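Local coordinates for monosaccharide ABC transporter substrate-binding protein, CUT2 family (Bradyrhizobium sp., PDB 4YHS), which probably binds a monosaccharide or related solute in the periplasm and delivers it to its cognate ABC importer, at residues A24-Y29 with Q302-V307; S64-H67 with Y72-G75; V162-M167 with A197-A202; G172-K177 with V329-N334; G281-I286 with V338-I343. All coordinates share one frame; numbering follows the deposited sequence.

Contact 1. Residues A24-Y29 with Q302-V307; sequences AEWYPY and QGRIAV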
# COMPACT_ATOMS: atom_id res chain seq x y z
N ALA A 24 -1.74 1.29 -23.94
CA ALA A 24 -2.05 0.13 -23.11
C ALA A 24 -2.92 0.47 -21.89
O ALA A 24 -2.71 1.47 -21.22
CB ALA A 24 -0.76 -0.52 -22.65
N GLU A 25 -3.89 -0.39 -21.62
CA GLU A 25 -4.68 -0.32 -20.40
C GLU A 25 -3.85 -0.83 -19.25
O GLU A 25 -2.79 -1.41 -19.44
CB GLU A 25 -5.95 -1.15 -20.53
CG GLU A 25 -6.86 -0.73 -21.70
CD GLU A 25 -7.80 0.40 -21.31
OE1 GLU A 25 -7.45 1.19 -20.40
OE2 GLU A 25 -8.90 0.50 -21.91
N TRP A 26 -4.35 -0.61 -18.04
CA TRP A 26 -3.65 -0.99 -16.85
C TRP A 26 -3.68 -2.51 -16.65
O TRP A 26 -2.78 -3.07 -16.01
CB TRP A 26 -4.23 -0.29 -15.63
CG TRP A 26 -5.64 -0.70 -15.25
CD1 TRP A 26 -6.81 -0.10 -15.64
CD2 TRP A 26 -6.02 -1.78 -14.38
NE1 TRP A 26 -7.89 -0.74 -15.08
CE2 TRP A 26 -7.44 -1.77 -14.31
CE3 TRP A 26 -5.31 -2.76 -13.67
CZ2 TRP A 26 -8.14 -2.69 -13.52
CZ3 TRP A 26 -6.02 -3.68 -12.93
CH2 TRP A 26 -7.43 -3.63 -12.85
N TYR A 27 -4.71 -3.14 -17.21
CA TYR A 27 -4.91 -4.56 -17.09
C TYR A 27 -4.43 -5.32 -18.36
O TYR A 27 -4.28 -4.71 -19.41
CB TYR A 27 -6.39 -4.84 -16.85
CG TYR A 27 -7.30 -4.31 -17.92
CD1 TYR A 27 -7.80 -3.03 -17.84
CD2 TYR A 27 -7.67 -5.11 -19.01
CE1 TYR A 27 -8.65 -2.53 -18.82
CE2 TYR A 27 -8.52 -4.63 -19.99
CZ TYR A 27 -9.01 -3.33 -19.89
OH TYR A 27 -9.87 -2.83 -20.85
N PRO A 28 -4.21 -6.64 -18.26
CA PRO A 28 -4.27 -7.45 -17.03
C PRO A 28 -3.13 -7.12 -16.09
O PRO A 28 -2.07 -6.68 -16.55
CB PRO A 28 -4.18 -8.90 -17.55
CG PRO A 28 -3.55 -8.78 -18.91
CD PRO A 28 -4.06 -7.50 -19.45
N TYR A 29 -3.35 -7.31 -14.79
CA TYR A 29 -2.36 -6.89 -13.81
C TYR A 29 -2.00 -8.08 -12.92
O TYR A 29 -2.87 -8.82 -12.49
CB TYR A 29 -2.90 -5.73 -12.97
CG TYR A 29 -1.83 -4.82 -12.38
CD1 TYR A 29 -1.28 -3.79 -13.12
CD2 TYR A 29 -1.37 -4.98 -11.07
CE1 TYR A 29 -0.31 -2.97 -12.62
CE2 TYR A 29 -0.39 -4.12 -10.55
CZ TYR A 29 0.13 -3.12 -11.35
OH TYR A 29 1.12 -2.26 -10.91
N GLN A 302 -5.20 -1.05 -6.35
CA GLN A 302 -6.10 -1.43 -5.26
C GLN A 302 -7.41 -0.66 -5.37
O GLN A 302 -8.49 -1.26 -5.25
CB GLN A 302 -5.44 -1.21 -3.91
CG GLN A 302 -4.34 -2.22 -3.65
CD GLN A 302 -3.60 -1.95 -2.36
OE1 GLN A 302 -4.22 -1.83 -1.29
NE2 GLN A 302 -2.28 -1.82 -2.45
N GLY A 303 -7.33 0.63 -5.65
CA GLY A 303 -8.52 1.43 -5.91
C GLY A 303 -9.33 0.95 -7.11
O GLY A 303 -10.55 0.75 -7.00
N ARG A 304 -8.67 0.76 -8.24
CA ARG A 304 -9.37 0.23 -9.44
C ARG A 304 -10.06 -1.13 -9.20
O ARG A 304 -11.18 -1.33 -9.64
CB ARG A 304 -8.39 0.06 -10.61
CG ARG A 304 -7.67 1.31 -11.10
CD ARG A 304 -6.97 1.01 -12.42
NE ARG A 304 -6.28 2.18 -13.02
CZ ARG A 304 -6.83 2.99 -13.93
NH1 ARG A 304 -8.09 2.79 -14.33
NH2 ARG A 304 -6.11 3.99 -14.47
N ILE A 305 -9.37 -2.07 -8.55
CA ILE A 305 -9.92 -3.39 -8.29
C ILE A 305 -11.17 -3.31 -7.42
O ILE A 305 -12.13 -4.02 -7.68
CB ILE A 305 -8.87 -4.33 -7.64
CG1 ILE A 305 -7.87 -4.76 -8.73
CG2 ILE A 305 -9.53 -5.59 -7.02
CD1 ILE A 305 -6.68 -5.48 -8.24
N ALA A 306 -11.16 -2.45 -6.41
CA ALA A 306 -12.34 -2.28 -5.55
C ALA A 306 -13.57 -1.87 -6.36
O ALA A 306 -14.67 -2.36 -6.14
CB ALA A 306 -12.07 -1.23 -4.48
N VAL A 307 -13.38 -0.94 -7.29
CA VAL A 307 -14.48 -0.51 -8.14
C VAL A 307 -14.94 -1.66 -9.02
O VAL A 307 -16.15 -1.93 -9.11
CB VAL A 307 -14.08 0.69 -9.02
CG1 VAL A 307 -15.16 1.01 -10.09
CG2 VAL A 307 -13.84 1.91 -8.14
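Trp26 and Arg304 stack broadly: the guanidinium lies over one face of the indole, its centre 4.1 Å from that of the ring and the planes 21° apart. The two side chains run antiparallel, and NE, CZ and NH1 of the arginine all come over the pyrrole side, NH1 standing 3.4 Å from Trp26 CD1. Farther along, Ile305 meets the benzo part of the indole, its CG1 4.3 Å from Trp26 CH2. The other face of the indole is covered from within its own segment by Tyr27, whose CB sits 3.8 Å above the ring plane. Trp26 carries its CG between the backbone N and the carbonyl carbon (chi1 67°), and from there the ring reaches helix 299-314 out of the loop that precedes strand 29-35. In the second shell, Glu83 of helix 71-87 positions both groups: its OE1 accepts from Trp26 NE1 and forms a salt bridge with Arg304 NH1. The N-terminal loop is thereby tied to two helices of one lobe of the periplasmic-binding-protein fold. With one carboxylate oxygen shared by indole and arginine, the cation on the ring is likely to be largely balanced, and this sharing probably limits how far the stack can shift.

Contact 2. Residues S64-H67 with Y72-G75; sequences SFPH and YWLG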
# COMPACT_ATOMS: atom_id res chain seq x y z
N SER A 64 -15.73 5.84 0.71
CA SER A 64 -15.38 6.48 1.99
C SER A 64 -13.90 6.31 2.32
O SER A 64 -13.41 5.18 2.47
CB SER A 64 -16.27 5.90 3.10
OG SER A 64 -15.84 6.27 4.40
N PHE A 65 -13.19 7.43 2.36
CA PHE A 65 -11.75 7.47 2.61
C PHE A 65 -11.49 7.95 4.02
O PHE A 65 -12.29 8.71 4.58
CB PHE A 65 -11.07 8.43 1.64
CG PHE A 65 -10.59 7.80 0.34
CD1 PHE A 65 -11.14 6.66 -0.16
CD2 PHE A 65 -9.56 8.42 -0.38
CE1 PHE A 65 -10.65 6.11 -1.38
CE2 PHE A 65 -9.09 7.90 -1.56
CZ PHE A 65 -9.61 6.77 -2.07
N PRO A 66 -10.36 7.52 4.61
CA PRO A 66 -9.98 8.03 5.93
C PRO A 66 -9.63 9.52 5.92
O PRO A 66 -9.87 10.22 6.92
CB PRO A 66 -8.76 7.18 6.29
CG PRO A 66 -8.19 6.77 4.96
CD PRO A 66 -9.37 6.59 4.06
N HIS A 67 -9.09 9.98 4.80
CA HIS A 67 -8.59 11.34 4.63
C HIS A 67 -8.08 11.47 3.19
O HIS A 67 -8.10 10.50 2.43
CB HIS A 67 -7.47 11.65 5.63
CG HIS A 67 -6.23 10.83 5.45
ND1 HIS A 67 -5.35 11.02 4.40
CD2 HIS A 67 -5.71 9.83 6.20
CE1 HIS A 67 -4.34 10.16 4.51
NE2 HIS A 67 -4.53 9.43 5.60
N TYR A 72 -0.34 8.84 -0.95
CA TYR A 72 -0.84 7.48 -0.96
C TYR A 72 -2.35 7.47 -1.23
O TYR A 72 -2.80 6.83 -2.17
CB TYR A 72 -0.54 6.77 0.37
CG TYR A 72 -0.90 5.29 0.30
CD1 TYR A 72 -2.19 4.84 0.57
CD2 TYR A 72 0.07 4.35 -0.04
CE1 TYR A 72 -2.52 3.49 0.48
CE2 TYR A 72 -0.24 3.00 -0.11
CZ TYR A 72 -1.53 2.57 0.16
OH TYR A 72 -1.86 1.23 0.08
N TRP A 73 -3.13 8.18 -0.43
CA TRP A 73 -4.58 8.19 -0.63
C TRP A 73 -4.97 8.99 -1.86
O TRP A 73 -5.99 8.70 -2.49
CB TRP A 73 -5.29 8.66 0.67
CG TRP A 73 -5.18 7.52 1.65
CD1 TRP A 73 -4.21 7.32 2.60
CD2 TRP A 73 -6.03 6.36 1.71
NE1 TRP A 73 -4.42 6.13 3.25
CE2 TRP A 73 -5.53 5.53 2.72
CE3 TRP A 73 -7.16 5.96 1.00
CZ2 TRP A 73 -6.13 4.31 3.05
CZ3 TRP A 73 -7.76 4.73 1.34
CH2 TRP A 73 -7.25 3.94 2.35
N LEU A 74 -4.15 9.96 -2.28
CA LEU A 74 -4.37 10.57 -3.59
C LEU A 74 -4.24 9.53 -4.70
O LEU A 74 -5.00 9.53 -5.66
CB LEU A 74 -3.39 11.73 -3.79
CG LEU A 74 -3.62 12.68 -4.96
CD1 LEU A 74 -4.94 13.43 -4.80
CD2 LEU A 74 -2.44 13.67 -5.07
N GLY A 75 -3.27 8.64 -4.58
CA GLY A 75 -3.15 7.53 -5.52
C GLY A 75 -4.35 6.60 -5.54
O GLY A 75 -4.85 6.21 -6.60
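Trp73 reaches from helix 71-87 toward the end of strand 60-65 and the turn after it, where Phe65, Pro66 and His67 receive its ring. Its CB lies 3.8 Å from His67 O, a buried carbonyl oxygen with no partner in the model. With CG anti to the carbonyl carbon (chi1 -73°), the indole swings back over that turn. At the pyrrole side, Trp73 CD1 comes 3.4 Å from His67 CE1, the rings tilted 67° to each other; His67 ND1 accepts from Lys69 N, which probably limits rotation of the imidazole. At the shoulder, Trp73 CE3 stands over the middle of the Phe65 ring, 3.7 Å from Phe65 CD2. This is a T-shaped pair, with the indole edge toward the phenylalanine face and the planes at 72°. Toward the tip, the benzo ring is covered on one face by Pro66: its CD makes a CH-pi contact 3.7 Å from the centroid of the six-membered ring. Tyr72 CD1 lies against the opposite face. Were Trp73 cut back to an alanine, a gap is likely to open between strand and helix, leaving Phe65 and Pro66 without this aromatic surface and the His67 ring less confined. A bis-tris molecule, probably from the crystallisation liquor, lies about 4 Å from the indole, consistent with a pocket here. The contact closes the first step of the beta-alpha-beta unit made by strand 60-65, helix 71-87 and strand 90-95, with Phe65 also touching Leu93 and Tyr99 packing beside Trp73.

Contact 3. Residues V162-M167 with A197-A202; sequences VSFYTM and AGWVEA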
# COMPACT_ATOMS: atom_id res chain seq x y z
N VAL A 162 -3.31 -5.30 0.34
CA VAL A 162 -2.09 -6.11 0.47
C VAL A 162 -1.70 -6.24 1.94
O VAL A 162 -2.33 -5.61 2.80
CB VAL A 162 -0.91 -5.51 -0.32
CG1 VAL A 162 -1.34 -5.23 -1.76
CG2 VAL A 162 -0.37 -4.23 0.35
N SER A 163 -0.70 -7.08 2.20
CA SER A 163 -0.12 -7.25 3.55
C SER A 163 1.22 -6.57 3.71
O SER A 163 2.08 -6.70 2.82
CB SER A 163 0.06 -8.75 3.85
OG SER A 163 0.74 -8.95 5.09
N PHE A 164 1.42 -5.86 4.83
CA PHE A 164 2.70 -5.23 5.12
C PHE A 164 3.75 -6.30 5.46
O PHE A 164 4.93 -6.02 5.37
CB PHE A 164 2.59 -4.18 6.23
CG PHE A 164 2.52 -2.76 5.71
CD1 PHE A 164 3.65 -2.13 5.23
CD2 PHE A 164 1.31 -2.08 5.68
CE1 PHE A 164 3.59 -0.84 4.74
CE2 PHE A 164 1.25 -0.79 5.20
CZ PHE A 164 2.38 -0.18 4.72
N TYR A 165 3.32 -7.53 5.79
CA TYR A 165 4.28 -8.61 5.96
C TYR A 165 5.01 -8.80 4.63
O TYR A 165 6.25 -8.87 4.56
CB TYR A 165 3.61 -9.92 6.37
CG TYR A 165 4.59 -11.08 6.49
CD1 TYR A 165 4.93 -11.85 5.39
CD2 TYR A 165 5.19 -11.39 7.70
CE1 TYR A 165 5.82 -12.89 5.49
CE2 TYR A 165 6.10 -12.42 7.80
CZ TYR A 165 6.40 -13.17 6.69
OH TYR A 165 7.28 -14.20 6.79
N THR A 166 4.23 -8.84 3.55
CA THR A 166 4.77 -9.06 2.21
C THR A 166 5.61 -7.88 1.73
O THR A 166 6.63 -8.06 1.06
CB THR A 166 3.63 -9.31 1.18
OG1 THR A 166 2.74 -10.29 1.70
CG2 THR A 166 4.19 -9.77 -0.19
N MSE A 167 5.20 -6.65 2.04
CA MSE A 167 6.06 -5.50 1.76
C MSE A 167 7.44 -5.62 2.41
O MSE A 167 8.47 -5.33 1.77
CB MSE A 167 5.41 -4.20 2.22
CG MSE A 167 4.07 -3.92 1.57
SE MSE A 167 4.28 -3.37 -0.29
CE MSE A 167 4.56 -1.46 0.07
N ALA A 197 3.06 -0.73 16.34
CA ALA A 197 2.03 -0.50 15.33
C ALA A 197 1.87 -1.78 14.49
O ALA A 197 2.85 -2.44 14.17
CB ALA A 197 2.39 0.69 14.45
N GLY A 198 0.63 -2.13 14.14
CA GLY A 198 0.39 -3.36 13.40
C GLY A 198 1.21 -3.45 12.12
O GLY A 198 1.89 -4.45 11.88
N TRP A 199 1.15 -2.41 11.30
CA TRP A 199 1.82 -2.43 10.00
C TRP A 199 3.34 -2.56 10.15
O TRP A 199 4.01 -3.23 9.36
CB TRP A 199 1.46 -1.17 9.18
CG TRP A 199 1.93 0.19 9.73
CD1 TRP A 199 1.36 0.90 10.74
CD2 TRP A 199 3.03 0.97 9.26
NE1 TRP A 199 2.05 2.08 10.93
CE2 TRP A 199 3.08 2.14 10.03
CE3 TRP A 199 3.99 0.79 8.25
CZ2 TRP A 199 4.04 3.12 9.83
CZ3 TRP A 199 4.93 1.75 8.07
CH2 TRP A 199 4.95 2.91 8.84
N VAL A 200 3.88 -1.88 11.15
CA VAL A 200 5.31 -1.91 11.43
C VAL A 200 5.78 -3.30 11.85
O VAL A 200 6.80 -3.81 11.36
CB VAL A 200 5.66 -0.89 12.56
CG1 VAL A 200 7.07 -1.05 13.00
CG2 VAL A 200 5.38 0.51 12.07
N GLU A 201 5.07 -3.89 12.81
CA GLU A 201 5.45 -5.19 13.33
C GLU A 201 5.31 -6.26 12.24
O GLU A 201 6.10 -7.21 12.19
CB GLU A 201 4.63 -5.52 14.57
CG GLU A 201 4.85 -4.51 15.69
CD GLU A 201 6.29 -4.54 16.26
OE1 GLU A 201 6.99 -5.55 16.08
OE2 GLU A 201 6.72 -3.55 16.89
N ALA A 202 4.33 -6.11 11.35
CA ALA A 202 4.20 -7.05 10.21
C ALA A 202 5.36 -6.89 9.21
O ALA A 202 5.93 -7.87 8.77
CB ALA A 202 2.87 -6.84 9.49
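Phe164 and Trp199 are brought together by their first torsions: chi1 of Phe164 is -100°, well away from a staggered value, while in Trp199 a chi1 of 65° tucks CG in between amide nitrogen and carbonyl carbon. The two side chains then extend alongside each other in one direction. Phe164 CD2 lies 3.6 Å from Trp199 CB, and that methylene makes an off-centre CH-pi contact with the phenyl ring. Farther out, Trp199 CE3 stands over the same ring near its rim, 3.9 Å from Phe164 CE1, the two aromatic planes meeting obliquely. Helices 164-178 and 198-211 thus touch near their first turns, in the lobe of the two-lobed binding protein built round the four-stranded parallel sheet. Both starts have an N-cap residue, Ser163 and Ala197; Ser163 OG accepts from Tyr165 N at 3.0 Å, a capping bond. A bound bis-tris molecule lies about 3 Å from the Phe164 side chain, consistent with a pocket, probably part of the ligand cleft. With a leucine in place of Phe164, Trp199 CB would probably lose its aromatic cover and the indole be freer to turn, and the flat wall beside the bis-tris would go. Beside the aromatic pair the backbones approach, with Tyr165 CA 4.5 Å from Ala202 CA. Ala202 has only a methyl here, its CB 4.2 Å from Phe164 CB. Its carbonyl oxygen receives a CA-H...O contact from Tyr165 CA at 3.3 Å, and Tyr165 OH goes on to hydrogen-bond Asp209.

Contact 4. Residues G172-K177 with V329-N334; sequences GSYLAK and VVDSAN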
# COMPACT_ATOMS: atom_id res chain seq x y z
N GLY A 172 13.29 -7.44 2.05
CA GLY A 172 14.33 -8.29 2.59
C GLY A 172 14.90 -9.26 1.56
O GLY A 172 16.11 -9.44 1.48
N SER A 173 14.03 -9.88 0.76
CA SER A 173 14.47 -10.88 -0.23
C SER A 173 15.34 -10.27 -1.29
O SER A 173 16.29 -10.89 -1.75
CB SER A 173 13.27 -11.56 -0.89
OG SER A 173 12.62 -12.41 0.03
N TYR A 174 14.96 -9.06 -1.71
CA TYR A 174 15.78 -8.24 -2.61
C TYR A 174 17.23 -8.12 -2.10
O TYR A 174 18.20 -8.31 -2.84
CB TYR A 174 15.14 -6.85 -2.74
CG TYR A 174 15.82 -5.91 -3.73
CD1 TYR A 174 15.52 -5.97 -5.09
CD2 TYR A 174 16.73 -4.95 -3.31
CE1 TYR A 174 16.13 -5.09 -6.01
CE2 TYR A 174 17.33 -4.09 -4.20
CZ TYR A 174 17.02 -4.16 -5.56
OH TYR A 174 17.64 -3.28 -6.42
N LEU A 175 17.39 -7.79 -0.84
CA LEU A 175 18.73 -7.68 -0.28
C LEU A 175 19.39 -9.05 -0.13
O LEU A 175 20.55 -9.23 -0.45
CB LEU A 175 18.71 -6.96 1.06
CG LEU A 175 18.44 -5.46 0.98
CD1 LEU A 175 18.36 -4.91 2.36
CD2 LEU A 175 19.53 -4.73 0.18
N ALA A 176 18.63 -10.02 0.37
CA ALA A 176 19.19 -11.34 0.59
C ALA A 176 19.73 -11.98 -0.71
O ALA A 176 20.72 -12.69 -0.68
CB ALA A 176 18.15 -12.24 1.23
N LYS A 177 19.08 -11.71 -1.85
CA LYS A 177 19.53 -12.24 -3.13
C LYS A 177 20.88 -11.64 -3.52
O LYS A 177 21.74 -12.32 -4.08
CB LYS A 177 18.50 -11.96 -4.23
CG LYS A 177 17.28 -12.90 -4.25
CD LYS A 177 16.18 -12.29 -5.09
CE LYS A 177 15.14 -13.31 -5.52
NZ LYS A 177 13.93 -13.29 -4.64
N VAL A 329 9.57 -5.13 -6.34
CA VAL A 329 10.51 -4.14 -5.87
C VAL A 329 10.90 -3.26 -7.07
O VAL A 329 11.29 -3.77 -8.11
CB VAL A 329 11.75 -4.79 -5.25
CG1 VAL A 329 12.80 -3.76 -4.94
CG2 VAL A 329 11.36 -5.57 -3.98
N VAL A 330 10.79 -1.95 -6.87
CA VAL A 330 11.21 -0.98 -7.85
C VAL A 330 12.64 -0.47 -7.59
O VAL A 330 12.96 -0.05 -6.46
CB VAL A 330 10.24 0.20 -7.83
CG1 VAL A 330 10.68 1.29 -8.79
CG2 VAL A 330 8.83 -0.29 -8.18
N ASP A 331 13.45 -0.46 -8.65
CA ASP A 331 14.83 0.04 -8.57
C ASP A 331 15.21 0.68 -9.89
O ASP A 331 14.36 0.85 -10.76
CB ASP A 331 15.82 -1.07 -8.21
CG ASP A 331 15.90 -2.18 -9.23
OD1 ASP A 331 15.42 -2.06 -10.38
OD2 ASP A 331 16.52 -3.21 -8.86
N SER A 332 16.48 1.04 -10.07
CA SER A 332 16.86 1.75 -11.29
C SER A 332 16.57 0.94 -12.54
O SER A 332 16.28 1.51 -13.60
CB SER A 332 18.34 2.12 -11.29
OG SER A 332 18.60 3.05 -10.27
N ALA A 333 16.70 -0.39 -12.44
CA ALA A 333 16.58 -1.25 -13.62
C ALA A 333 15.14 -1.45 -14.11
O ALA A 333 14.95 -1.84 -15.27
CB ALA A 333 17.23 -2.61 -13.35
N ASN A 334 14.12 -1.18 -13.29
CA ASN A 334 12.75 -1.35 -13.78
C ASN A 334 11.85 -0.13 -13.59
O ASN A 334 10.71 -0.13 -14.04
CB ASN A 334 12.08 -2.59 -13.15
CG ASN A 334 11.83 -2.47 -11.67
OD1 ASN A 334 12.20 -1.48 -11.06
ND2 ASN A 334 11.14 -3.46 -11.08
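Tyr174 meets two residues of the 329-334 segment in different ways, one over its ring face and one at its rim. Val329 comes across the face obliquely: its CG1 makes a CH-pi contact 3.8 Å from the ring centroid, nearest to CD1. Asp331, two residues on, lies at the ring edge near its plane, and there Tyr174 OH donates a hydrogen bond of 2.7 Å to Asp331 OD2. The carboxylate is turned 64° from the ring and uses the anti lone pair of OD2, away from its other oxygen. Tyr174 extends toward the strand with CG anti to the backbone N (chi1 -175°), which carries the hydroxyl clear of helix 164-178. Behind Asp331, Asn334 braces the chain: its OD1 accepts a nearly straight bond from Asp331 N at 2.9 Å, while its ND2 donates to Val329 O at 3.0 Å. Asp331 OD1 takes two weak bonds, from Ala333 N and Asn334 N. The Tyr174 side chain also touches Leu274 of strand 272-275, reaching the parallel sheet. With its two oxygens drawing on separate donors, the carboxylate is probably restrained in rotation, mainly through OD2, and its negative charge is probably partly offset by the phenol and the turn amides.

Contact 5. Residues G281-I286 with V338-I343; sequences GVYEGI and VPQANI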
# COMPACT_ATOMS: atom_id res chain seq x y z
N GLY A 281 8.55 10.85 -2.80
CA GLY A 281 9.93 11.17 -2.42
C GLY A 281 10.86 9.98 -2.65
O GLY A 281 11.97 10.12 -3.15
N VAL A 282 10.40 8.79 -2.29
CA VAL A 282 11.19 7.59 -2.54
C VAL A 282 11.35 7.33 -4.05
O VAL A 282 12.44 7.04 -4.54
CB VAL A 282 10.58 6.37 -1.85
CG1 VAL A 282 11.27 5.04 -2.31
CG2 VAL A 282 10.66 6.53 -0.34
N TYR A 283 10.27 7.53 -4.80
CA TYR A 283 10.27 7.36 -6.26
C TYR A 283 11.31 8.29 -6.89
O TYR A 283 12.12 7.87 -7.71
CB TYR A 283 8.85 7.62 -6.78
CG TYR A 283 8.60 7.32 -8.25
CD1 TYR A 283 8.22 6.05 -8.67
CD2 TYR A 283 8.72 8.30 -9.20
CE1 TYR A 283 7.98 5.79 -10.02
CE2 TYR A 283 8.47 8.05 -10.52
CZ TYR A 283 8.09 6.80 -10.93
OH TYR A 283 7.88 6.57 -12.27
N GLU A 284 11.29 9.56 -6.51
CA GLU A 284 12.20 10.52 -7.12
C GLU A 284 13.63 10.14 -6.76
O GLU A 284 14.54 10.23 -7.58
CB GLU A 284 11.87 11.94 -6.66
CG GLU A 284 12.85 12.99 -7.12
CD GLU A 284 12.86 13.20 -8.65
OE1 GLU A 284 11.97 12.70 -9.37
OE2 GLU A 284 13.80 13.86 -9.15
N GLY A 285 13.82 9.69 -5.52
CA GLY A 285 15.11 9.24 -5.05
C GLY A 285 15.68 8.10 -5.90
O GLY A 285 16.86 8.10 -6.19
N ILE A 286 14.85 7.13 -6.27
CA ILE A 286 15.27 6.00 -7.10
C ILE A 286 15.64 6.51 -8.46
O ILE A 286 16.71 6.18 -8.98
CB ILE A 286 14.15 4.89 -7.19
CG1 ILE A 286 13.93 4.27 -5.80
CG2 ILE A 286 14.53 3.79 -8.21
CD1 ILE A 286 12.73 3.37 -5.63
N VAL A 338 7.68 0.71 -15.63
CA VAL A 338 6.38 0.74 -14.98
C VAL A 338 5.70 2.09 -15.14
O VAL A 338 6.33 3.13 -14.88
CB VAL A 338 6.51 0.43 -13.46
CG1 VAL A 338 5.16 0.51 -12.76
CG2 VAL A 338 7.16 -0.94 -13.25
N PRO A 339 4.45 2.11 -15.62
CA PRO A 339 3.78 3.43 -15.64
C PRO A 339 3.67 3.93 -14.22
O PRO A 339 3.17 3.18 -13.36
CB PRO A 339 2.38 3.13 -16.22
CG PRO A 339 2.53 1.83 -16.94
CD PRO A 339 3.55 1.05 -16.11
N GLN A 340 4.13 5.15 -13.96
CA GLN A 340 3.96 5.77 -12.64
C GLN A 340 2.55 5.64 -12.10
O GLN A 340 2.35 5.34 -10.91
CB GLN A 340 4.31 7.26 -12.69
CG GLN A 340 4.15 7.95 -11.34
CD GLN A 340 4.63 9.39 -11.39
OE1 GLN A 340 5.63 9.70 -12.04
NE2 GLN A 340 3.92 10.27 -10.69
N ALA A 341 1.57 5.87 -12.99
CA ALA A 341 0.15 5.90 -12.60
C ALA A 341 -0.42 4.57 -12.15
O ALA A 341 -1.57 4.54 -11.70
CB ALA A 341 -0.71 6.47 -13.71
N ASN A 342 0.37 3.49 -12.21
CA ASN A 342 -0.08 2.24 -11.55
C ASN A 342 0.33 2.19 -10.07
O ASN A 342 -0.22 1.41 -9.29
CB ASN A 342 0.46 1.02 -12.27
CG ASN A 342 -0.14 0.86 -13.64
OD1 ASN A 342 -1.17 1.47 -13.95
ND2 ASN A 342 0.51 0.05 -14.47
N ILE A 343 1.32 3.01 -9.69
CA ILE A 343 1.93 2.85 -8.36
C ILE A 343 2.00 4.12 -7.54
O ILE A 343 2.31 4.04 -6.37
CB ILE A 343 3.37 2.24 -8.42
CG1 ILE A 343 4.34 3.11 -9.24
CG2 ILE A 343 3.31 0.84 -9.02
CD1 ILE A 343 5.80 2.65 -9.11
O HOH W 1 7.59 3.98 -12.65
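Helix 280-287 faces the loop after strand 322-331 at a distance, the nearest CA atoms, those of Tyr283 and Gln340, being 9.1 Å apart. Within this two-lobed periplasmic-binding-protein fold, the contact joins the last helix before strand 293-296 to the C-terminal loop, and Tyr283 spans the interval. In the loop, Asn342 N bonds to Pro339 O and Ile343 N to Gln340 O at 2.8 Å, so the chain turns tightly and brings Gln340 and Ile343 to the same tyrosine. CG of Tyr283 is anti to its amide nitrogen (chi1 -172°), aiming the ring from the helix toward the loop. Gln340, extended beyond CG, runs at a slant to the ring: its OE1 lies 3.6 Å from Tyr283 CE2, with amide and ring planes 61° apart, and Gln340 CB lies 3.7 Å from Tyr283 OH. The amide is oriented from its other end, where NE2 donates to Pro345 O. Ile343 approaches at about a right angle and sets its CD1 3.9 Å from Tyr283 CE1. The polar link runs through a water in the plane of the ring: Tyr283 OH donates to it at 2.6 Å, and it passes a hydrogen on to Val338 O at 2.7 Å.

In the fold
Along the chain, contact 2 closes early, nested inside the long loop that contact 1 makes; contact 3 is nested there too. Contacts 4 and 5 each cross contact 1, since each opens inside its loop and closes beyond 302-307. Contacts 3 and 4 share helix 164-178, their centres about 18 Å apart. Contacts 4 and 5 lie about 14 Å apart between centres and touch through Ile286, while contacts 1 and 5 touch through Tyr29 and Asn342. Contacts 2 and 4, about 27 Å apart on opposite sides of the chain's centre, both reach the mixed sheet. The C-terminal strand and loop lie against elements of both lobes, consistent with the two-lobed fold of sugar-binding proteins.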